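PDB 3KXW: saframycin Mx1 synthetase B from Legionella pneumophila subsp. pneumophila, which belongs to the ANL superfamily of AMP-binding enzymes, pairing a large N-terminal domain with a smaller C-terminal one. Local coordinates for residues 176-180 / 466-470; 10-16 / 189-193; 381-386 / 400-406. One frame throughout, in Å; residues are numbered along the deposited sequence.

Contact 1 (176-180 / 466-470); sequences SGSTM and KNHYP
Thr179 and Asn467 bring the backbones closest, CA to CA 5.5 Å, where the run from Gly177 to Met180 lies at 110° to that from Lys466 to Tyr469. The one clear bond across goes from Thr179 OG1 to the backbone O of Asn467 (3.0 Å), reaching that oxygen from well to one side of its C=O direction. With chi1 at 52°, Thr179 OG1 sits between its own N and carbonyl carbon, where it can reach that oxygen, and CG2 slants against the Tyr469 ring, 3.7 Å from CE1. The same ring carries Asn467 CB over the centre of one face and meets Tyr464 edge-to-face. Met180, a selenomethionine, bends at chi2 and chi3 and brings SE to the edge of the His468 imidazole, 3.5 Å from CD2 and near the ring plane. His468 has positive phi; it closes helix 460-466 with a Schellman motif and is also N-cap of helix 469-479. Ser178 OG is hydrogen-bonded to Lys183 NZ, away from this contact. The sequence and place of 176-180, between strands 169-174 and 184-188, are those of the Ser/Thr/Gly-rich P-loop of ANL enzymes, met here by a helix-to-helix turn of the C-terminal domain.

Contact 2 (10-16 / 189-193); sequences CQSLVDV and HHNLL
Leu193 reaches from helix 189-202 into the bend that leads the N-terminal segment into helix 13-23. Its CB points toward that segment, and with CG beside the backbone N (chi1 -68°) the two methyls lie one after the other along the chain at the helix start. Leu193 CG faces Leu13 N at 4.2 Å. From it CD1 goes to the peptide link between Gln11 and Ser12, with Leu193 CD1 3.5 Å from Gln11 C, and also touches the carbonyl oxygen of Cys10. The second tip lies against the first turn of the helix, Leu193 CD2 being 3.9 Å from Leu13 N, with Leu13 CB and Val16 CG2 at looser range. Tyr232 of helix 220-233 also touches Leu193.

One turn earlier, His189 points at the same bend, and its ND1 sits 3.7 Å from Ser12 CB. A water lies in the imidazole plane at the ring edge, 2.7 Å from His189 ND1. It accepts from Leu13 N (2.8 Å) and donates to His189 O (3.2 Å), an oxygen that already takes the helical bond from Leu193 N. The water thus gives a partner to an N-H of the opening helical turn and ties two helix starts together. Ser12 is the N-cap, its OG taking a weak bond from Asp15 N. Beside this, Leu13 CD2 and Leu192 CD2 meet at 4.2 Å; both leucines also touch Leu228 of helix 220-233, while Leu86 of helix 76-87 lies against His189. Within the large N-terminal domain, the start of helix 189-202 packs on the loop 10-12 and the first turn of helix 13-23, through Leu193 laid along the chain and through a bridging water.

Contact 3 (381-386 / 400-406); sequences QEVKII and GEIWVQS
Ile386 lies over one face of the Trp403 indole, its CB 3.7 Å from the centroid of the five-membered ring and almost on the ring normal, a CH-pi contact. Both branches lean toward the benzene half: Ile386 CG1, beside the backbone N (chi1 -54°), comes to 3.5 Å from Trp403 CD2, while CG2 lies near CE2 and CZ2. At the indole edge, in plane, is Glu401 CG. The chain of Glu401 runs on extended, and its OE1 accepts from Trp403 NE1 at 2.9 Å, met from above the carboxylate plane; OE1 also pairs with Arg439, and OE2 takes Gly441 N. Both carboxylate oxygens thus have partners, and the NE1 bond together with Ile386 over the face would restrain rotation of the indole. On the same face of the sheet Glu382 and Gln405 extend side by side, the carboxylate and amide planes turned 73° from each other, and Glu382 OE2 bonds to Tyr437.

At the far end, the Gln381 amide receives Ser406 OG on OE1 (2.7 Å) from above its carbonyl plane, with NE2 bonded to the backbone oxygens of Leu335 and Ala332. Between these ends runs the antiparallel ladder. Lys384 and Trp403, a hydrogen-bonded pair, exchange two 2.8 Å bonds, and Ile386 with Glu401 form another such pair. The opposite face holds Val383, Ile385, Ile402 and Val404. There Ile385 CD1 meets Ile402 CG1 at 4.0 Å, and Ile385 CG2 packs tightly on Gly400 CA (3.5 Å), an approach allowed by the lack of a side chain. Leu451 touches both Ile385 and Ile402. The pair belongs to a five-stranded antiparallel sheet with 438-440, 442-447 and 450-456, consistent with the distorted beta-barrel of ANL N-terminal domains.

Along the chain contacts 1 and 2 interlock: 10-16, 176-180, 189-193 and 466-470 follow one another, with contact 3 inside the loop that contact 1 closes. Strand 184-188 links the loop of contact 1 to the helix of contact 2, yet their centres are about 33 Å apart. Contact 3 lies about 26 Å from contact 1 and about 25 Å from contact 2, centre to centre; its nearest atoms come within about 6 Å of contact 2. Contacts 2 and 3 lie within the N-terminal domain, at helix starts and in a sheet, whereas contact 1 joins that domain to the C-terminal one. Gly177 and the Ile402 side chain are each about 8 Å from the bound 5'-O-[(S)-(dodecanoyloxy)(hydroxy)phosphoryl]adenosine.

Contact 1 (176-180 / 466-470)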
loop_
_atom_site.group_PDB
_atom_site.type_symbol
_atom_site.label_atom_id
_atom_site.label_comp_id
_atom_site.label_asym_id
_atom_site.label_seq_id
_atom_site.Cartn_x
_atom_site.Cartn_y
_atom_site.Cartn_z
ATOM N N SER A 176 3.101 0.146 -7.655
ATOM C CA SER A 176 1.968 0.249 -8.565
ATOM C C SER A 176 2.376 1.167 -9.710
ATOM O O SER A 176 3.426 1.830 -9.672
ATOM C CB SER A 176 0.734 0.816 -7.864
ATOM O OG SER A 176 0.955 2.168 -7.490
ATOM N N GLY A 177 1.534 1.237 -10.722
ATOM C CA GLY A 177 1.872 2.045 -11.854
ATOM C C GLY A 177 2.901 1.257 -12.620
ATOM O O GLY A 177 3.194 0.101 -12.292
ATOM N N SER A 178 3.438 1.886 -13.657
ATOM C CA SER A 178 4.307 1.208 -14.589
ATOM C C SER A 178 3.762 -0.189 -14.848
ATOM O O SER A 178 4.504 -1.157 -14.774
ATOM C CB SER A 178 5.731 1.134 -14.040
ATOM O OG SER A 178 6.260 2.424 -13.840
ATOM N N THR A 179 2.471 -0.300 -15.161
ATOM C CA THR A 179 1.888 -1.624 -15.368
ATOM C C THR A 179 2.603 -2.372 -16.488
ATOM O O THR A 179 2.704 -3.602 -16.443
ATOM C CB THR A 179 0.381 -1.562 -15.660
ATOM O OG1 THR A 179 0.142 -0.647 -16.736
ATOM C CG2 THR A 179 -0.369 -1.068 -14.431
HETATM N N MSE A 180 3.130 -1.640 -17.469
HETATM C CA MSE A 180 3.761 -2.280 -18.632
HETATM C C MSE A 180 5.197 -2.744 -18.405
HETATM O O MSE A 180 5.628 -3.733 -18.995
HETATM C CB MSE A 180 3.664 -1.388 -19.877
HETATM C CG MSE A 180 2.207 -1.053 -20.276
HETATM SE SE MSE A 180 1.078 -2.660 -20.663
HETATM C CE MSE A 180 2.131 -3.351 -22.166
ATOM N N LYS A 466 -1.978 5.683 -19.674
ATOM C CA LYS A 466 -0.827 4.937 -20.166
ATOM C C LYS A 466 -0.711 3.584 -19.480
ATOM O O LYS A 466 -0.142 2.648 -20.041
ATOM C CB LYS A 466 0.461 5.739 -20.000
ATOM C CG LYS A 466 0.916 5.820 -18.578
ATOM C CD LYS A 466 2.408 5.654 -18.501
ATOM C CE LYS A 466 3.104 6.809 -19.149
ATOM N NZ LYS A 466 4.514 6.980 -18.629
ATOM N N ASN A 467 -1.259 3.480 -18.270
ATOM C CA ASN A 467 -1.341 2.190 -17.573
ATOM C C ASN A 467 -2.540 1.309 -17.955
ATOM O O ASN A 467 -2.668 0.205 -17.447
ATOM C CB ASN A 467 -1.303 2.393 -16.060
ATOM C CG ASN A 467 0.072 2.800 -15.570
ATOM O OD1 ASN A 467 0.213 3.677 -14.727
ATOM N ND2 ASN A 467 1.088 2.163 -16.102
ATOM N N HIS A 468 -3.385 1.794 -18.864
ATOM C CA HIS A 468 -4.563 1.065 -19.352
ATOM C C HIS A 468 -5.589 0.750 -18.249
ATOM O O HIS A 468 -6.350 -0.204 -18.369
ATOM C CB HIS A 468 -4.188 -0.240 -20.090
ATOM C CG HIS A 468 -3.049 -0.095 -21.052
ATOM N ND1 HIS A 468 -3.026 0.861 -22.046
ATOM C CD2 HIS A 468 -1.895 -0.797 -21.182
ATOM C CE1 HIS A 468 -1.898 0.760 -22.729
ATOM N NE2 HIS A 468 -1.194 -0.239 -22.226
ATOM N N TYR A 469 -5.619 1.560 -17.193
ATOM C CA TYR A 469 -6.557 1.317 -16.102
ATOM C C TYR A 469 -8.035 1.360 -16.506
ATOM O O TYR A 469 -8.815 0.526 -16.059
ATOM C CB TYR A 469 -6.347 2.295 -14.966
ATOM C CG TYR A 469 -5.087 2.074 -14.174
ATOM C CD1 TYR A 469 -4.590 0.801 -13.966
ATOM C CD2 TYR A 469 -4.420 3.146 -13.596
ATOM C CE1 TYR A 469 -3.437 0.597 -13.215
ATOM C CE2 TYR A 469 -3.282 2.954 -12.855
ATOM C CZ TYR A 469 -2.794 1.681 -12.669
ATOM O OH TYR A 469 -1.651 1.505 -11.925
ATOM N N PRO A 470 -8.442 2.352 -17.309
ATOM C CA PRO A 470 -9.872 2.355 -17.658
ATOM C C PRO A 470 -10.316 1.095 -18.395
ATOM O O PRO A 470 -11.296 0.443 -18.008
ATOM C CB PRO A 470 -10.006 3.597 -18.544
ATOM C CG PRO A 470 -8.913 4.516 -18.027
ATOM C CD PRO A 470 -7.762 3.576 -17.773
#

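Contact 2 (10-16 / 189-193)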
loop_
_atom_site.group_PDB
_atom_site.type_symbol
_atom_site.label_atom_id
_atom_site.label_comp_id
_atom_site.label_asym_id
_atom_site.label_seq_id
_atom_site.Cartn_x
_atom_site.Cartn_y
_atom_site.Cartn_z
ATOM N N CYS A 10 23.078 -5.635 14.974
ATOM C CA CYS A 10 22.905 -6.653 13.943
ATOM C C CYS A 10 22.984 -6.014 12.570
ATOM O O CYS A 10 22.553 -4.882 12.383
ATOM C CB CYS A 10 21.559 -7.379 14.098
ATOM S SG CYS A 10 21.421 -8.417 15.554
ATOM N N GLN A 11 23.528 -6.739 11.603
ATOM C CA GLN A 11 23.767 -6.154 10.294
ATOM C C GLN A 11 22.680 -6.508 9.293
ATOM O O GLN A 11 22.638 -5.952 8.203
ATOM C CB GLN A 11 25.149 -6.560 9.775
ATOM C CG GLN A 11 26.251 -6.021 10.663
ATOM C CD GLN A 11 26.236 -4.510 10.706
ATOM O OE1 GLN A 11 26.039 -3.897 11.767
ATOM N NE2 GLN A 11 26.432 -3.892 9.547
ATOM N N SER A 12 21.810 -7.444 9.663
ATOM C CA SER A 12 20.647 -7.738 8.849
ATOM C C SER A 12 19.461 -8.127 9.716
ATOM O O SER A 12 19.622 -8.479 10.878
ATOM C CB SER A 12 20.945 -8.871 7.878
ATOM O OG SER A 12 21.012 -10.109 8.578
ATOM N N LEU A 13 18.262 -8.092 9.131
ATOM C CA LEU A 13 17.072 -8.524 9.845
ATOM C C LEU A 13 17.187 -9.994 10.225
ATOM O O LEU A 13 16.613 -10.430 11.223
ATOM C CB LEU A 13 15.830 -8.313 8.972
ATOM C CG LEU A 13 14.508 -8.643 9.663
ATOM C CD1 LEU A 13 14.312 -7.756 10.888
ATOM C CD2 LEU A 13 13.347 -8.481 8.649
ATOM N N VAL A 14 17.918 -10.758 9.423
ATOM C CA VAL A 14 18.137 -12.182 9.738
ATOM C C VAL A 14 18.695 -12.343 11.159
ATOM O O VAL A 14 18.193 -13.150 11.956
ATOM C CB VAL A 14 19.075 -12.869 8.732
ATOM C CG1 VAL A 14 19.478 -14.284 9.216
ATOM C CG2 VAL A 14 18.403 -12.959 7.348
ATOM N N ASP A 15 19.743 -11.589 11.470
ATOM C CA ASP A 15 20.387 -11.713 12.781
ATOM C C ASP A 15 19.545 -11.144 13.904
ATOM O O ASP A 15 19.617 -11.617 15.048
ATOM C CB ASP A 15 21.794 -11.115 12.766
ATOM C CG ASP A 15 22.767 -11.985 12.003
ATOM O OD1 ASP A 15 22.511 -13.216 11.911
ATOM O OD2 ASP A 15 23.773 -11.447 11.508
ATOM N N VAL A 16 18.734 -10.136 13.590
ATOM C CA VAL A 16 17.800 -9.626 14.581
ATOM C C VAL A 16 16.816 -10.723 14.987
ATOM O O VAL A 16 16.555 -10.930 16.183
ATOM C CB VAL A 16 17.020 -8.393 14.086
ATOM C CG1 VAL A 16 15.932 -8.017 15.115
ATOM C CG2 VAL A 16 17.978 -7.227 13.851
ATOM N N HIS A 189 19.730 -4.811 2.584
ATOM C CA HIS A 189 19.614 -5.096 3.999
ATOM C C HIS A 189 19.810 -3.844 4.856
ATOM O O HIS A 189 19.136 -3.674 5.875
ATOM C CB HIS A 189 20.589 -6.215 4.398
ATOM C CG HIS A 189 20.094 -7.577 4.030
ATOM N ND1 HIS A 189 19.136 -8.232 4.770
ATOM C CD2 HIS A 189 20.403 -8.399 2.996
ATOM C CE1 HIS A 189 18.868 -9.398 4.208
ATOM N NE2 HIS A 189 19.625 -9.529 3.133
ATOM N N HIS A 190 20.731 -2.979 4.440
ATOM C CA HIS A 190 21.004 -1.716 5.137
ATOM C C HIS A 190 19.819 -0.741 4.962
ATOM O O HIS A 190 19.423 -0.061 5.913
ATOM C CB HIS A 190 22.338 -1.115 4.632
ATOM C CG HIS A 190 22.835 0.074 5.405
ATOM N ND1 HIS A 190 23.261 -0.006 6.713
ATOM C CD2 HIS A 190 23.056 1.353 5.022
ATOM C CE1 HIS A 190 23.667 1.185 7.122
ATOM N NE2 HIS A 190 23.548 2.028 6.116
ATOM N N ASN A 191 19.245 -0.690 3.762
ATOM C CA ASN A 191 18.075 0.171 3.527
ATOM C C ASN A 191 16.961 -0.196 4.489
ATOM O O ASN A 191 16.331 0.659 5.087
ATOM C CB ASN A 191 17.493 -0.047 2.119
ATOM C CG ASN A 191 18.324 0.585 1.013
ATOM O OD1 ASN A 191 19.008 1.610 1.205
ATOM N ND2 ASN A 191 18.224 0.001 -0.173
ATOM N N LEU A 192 16.697 -1.494 4.565
ATOM C CA LEU A 192 15.608 -2.036 5.353
ATOM C C LEU A 192 15.788 -1.720 6.835
ATOM O O LEU A 192 14.895 -1.153 7.465
ATOM C CB LEU A 192 15.517 -3.540 5.133
ATOM C CG LEU A 192 14.459 -4.262 5.978
ATOM C CD1 LEU A 192 13.047 -3.743 5.688
ATOM C CD2 LEU A 192 14.544 -5.757 5.740
ATOM N N LEU A 193 16.937 -2.082 7.398
ATOM C CA LEU A 193 17.166 -1.777 8.813
ATOM C C LEU A 193 17.118 -0.276 9.072
ATOM O O LEU A 193 16.626 0.164 10.095
ATOM C CB LEU A 193 18.493 -2.360 9.305
ATOM C CG LEU A 193 18.625 -3.893 9.399
ATOM C CD1 LEU A 193 20.064 -4.230 9.884
ATOM C CD2 LEU A 193 17.572 -4.482 10.333
HETATM O O HOH W 1 18.113 -6.610 6.720
#

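Contact 3 (381-386 / 400-406)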
loop_
_atom_site.group_PDB
_atom_site.type_symbol
_atom_site.label_atom_id
_atom_site.label_comp_id
_atom_site.label_asym_id
_atom_site.label_seq_id
_atom_site.Cartn_x
_atom_site.Cartn_y
_atom_site.Cartn_z
ATOM N N GLN A 381 13.566 11.352 6.669
ATOM C CA GLN A 381 14.674 11.320 5.733
ATOM C C GLN A 381 14.892 12.758 5.298
ATOM O O GLN A 381 13.981 13.562 5.394
ATOM C CB GLN A 381 14.355 10.448 4.517
ATOM C CG GLN A 381 14.011 9.005 4.901
ATOM C CD GLN A 381 13.978 8.061 3.709
ATOM O OE1 GLN A 381 14.821 8.134 2.800
ATOM N NE2 GLN A 381 12.997 7.178 3.702
ATOM N N GLU A 382 16.093 13.092 4.825
ATOM C CA GLU A 382 16.321 14.440 4.300
ATOM C C GLU A 382 15.427 14.706 3.079
ATOM O O GLU A 382 15.407 13.906 2.141
ATOM C CB GLU A 382 17.791 14.667 3.935
ATOM C CG GLU A 382 18.002 15.998 3.155
ATOM C CD GLU A 382 19.449 16.205 2.670
ATOM O OE1 GLU A 382 20.376 15.656 3.300
ATOM O OE2 GLU A 382 19.648 16.920 1.665
ATOM N N VAL A 383 14.714 15.837 3.088
ATOM C CA VAL A 383 13.798 16.210 2.007
ATOM C C VAL A 383 14.177 17.588 1.457
ATOM O O VAL A 383 14.323 18.540 2.222
ATOM C CB VAL A 383 12.331 16.297 2.516
ATOM C CG1 VAL A 383 11.440 17.020 1.490
ATOM C CG2 VAL A 383 11.789 14.919 2.830
ATOM N N LYS A 384 14.389 17.689 0.152
ATOM C CA LYS A 384 14.558 18.979 -0.506
ATOM C C LYS A 384 13.467 19.216 -1.544
ATOM O O LYS A 384 13.016 18.286 -2.204
ATOM C CB LYS A 384 15.937 19.076 -1.179
ATOM C CG LYS A 384 17.050 19.351 -0.200
ATOM C CD LYS A 384 18.353 19.620 -0.934
ATOM C CE LYS A 384 19.514 19.822 0.045
ATOM N NZ LYS A 384 19.113 20.714 1.146
ATOM N N ILE A 385 13.028 20.462 -1.681
ATOM C CA ILE A 385 12.058 20.807 -2.705
ATOM C C ILE A 385 12.845 21.463 -3.826
ATOM O O ILE A 385 13.422 22.538 -3.645
ATOM C CB ILE A 385 10.948 21.766 -2.198
ATOM C CG1 ILE A 385 10.331 21.270 -0.890
ATOM C CG2 ILE A 385 9.867 21.947 -3.264
ATOM C CD1 ILE A 385 9.565 19.918 -1.024
ATOM N N ILE A 386 12.878 20.793 -4.971
ATOM C CA ILE A 386 13.710 21.191 -6.090
ATOM C C ILE A 386 12.859 21.356 -7.352
ATOM O O ILE A 386 12.046 20.491 -7.669
ATOM C CB ILE A 386 14.776 20.113 -6.383
ATOM C CG1 ILE A 386 15.599 19.768 -5.131
ATOM C CG2 ILE A 386 15.659 20.527 -7.557
ATOM C CD1 ILE A 386 16.452 20.912 -4.578
ATOM N N GLY A 400 7.779 22.494 -5.624
ATOM C CA GLY A 400 8.725 21.863 -6.521
ATOM C C GLY A 400 8.655 20.364 -6.320
ATOM O O GLY A 400 7.760 19.866 -5.631
ATOM N N GLU A 401 9.588 19.645 -6.928
ATOM C CA GLU A 401 9.624 18.207 -6.772
ATOM C C GLU A 401 10.227 17.816 -5.431
ATOM O O GLU A 401 11.173 18.431 -4.951
ATOM C CB GLU A 401 10.365 17.519 -7.918
ATOM C CG GLU A 401 10.273 15.994 -7.840
ATOM C CD GLU A 401 11.014 15.287 -8.976
ATOM O OE1 GLU A 401 11.911 15.899 -9.597
ATOM O OE2 GLU A 401 10.718 14.113 -9.250
ATOM N N ILE A 402 9.659 16.777 -4.828
ATOM C CA ILE A 402 10.163 16.284 -3.572
ATOM C C ILE A 402 11.362 15.402 -3.881
ATOM O O ILE A 402 11.232 14.382 -4.549
ATOM C CB ILE A 402 9.060 15.529 -2.808
ATOM C CG1 ILE A 402 7.947 16.528 -2.426
ATOM C CG2 ILE A 402 9.640 14.813 -1.574
ATOM C CD1 ILE A 402 6.623 15.887 -2.012
ATOM N N TRP A 403 12.537 15.836 -3.443
ATOM C CA TRP A 403 13.766 15.044 -3.557
ATOM C C TRP A 403 14.170 14.503 -2.181
ATOM O O TRP A 403 14.064 15.208 -1.170
ATOM C CB TRP A 403 14.918 15.908 -4.120
ATOM C CG TRP A 403 14.795 16.198 -5.581
ATOM C CD1 TRP A 403 13.651 16.247 -6.310
ATOM C CD2 TRP A 403 15.868 16.503 -6.493
ATOM N NE1 TRP A 403 13.939 16.545 -7.626
ATOM C CE2 TRP A 403 15.292 16.715 -7.758
ATOM C CE3 TRP A 403 17.257 16.634 -6.349
ATOM C CZ2 TRP A 403 16.058 17.012 -8.893
ATOM C CZ3 TRP A 403 18.018 16.938 -7.468
ATOM C CH2 TRP A 403 17.416 17.133 -8.721
ATOM N N VAL A 404 14.662 13.269 -2.151
ATOM C CA VAL A 404 14.930 12.590 -0.886
ATOM C C VAL A 404 16.348 12.057 -0.836
ATOM O O VAL A 404 16.861 11.597 -1.848
ATOM C CB VAL A 404 13.952 11.421 -0.693
ATOM C CG1 VAL A 404 14.215 10.705 0.623
ATOM C CG2 VAL A 404 12.514 11.941 -0.772
ATOM N N GLN A 405 16.973 12.118 0.337
ATOM C CA GLN A 405 18.283 11.484 0.556
ATOM C C GLN A 405 18.391 10.875 1.942
ATOM O O GLN A 405 18.048 11.522 2.929
ATOM C CB GLN A 405 19.441 12.488 0.340
ATOM C CG GLN A 405 20.789 11.973 0.865
ATOM C CD GLN A 405 21.946 12.903 0.533
ATOM O OE1 GLN A 405 21.960 14.077 0.931
ATOM N NE2 GLN A 405 22.928 12.385 -0.198
ATOM N N SER A 406 18.860 9.630 2.015
ATOM C CA SER A 406 19.205 9.011 3.289
ATOM C C SER A 406 19.644 7.572 3.044
ATOM O O SER A 406 19.560 7.061 1.924
ATOM C CB SER A 406 18.002 8.993 4.256
ATOM O OG SER A 406 17.167 7.853 4.020
#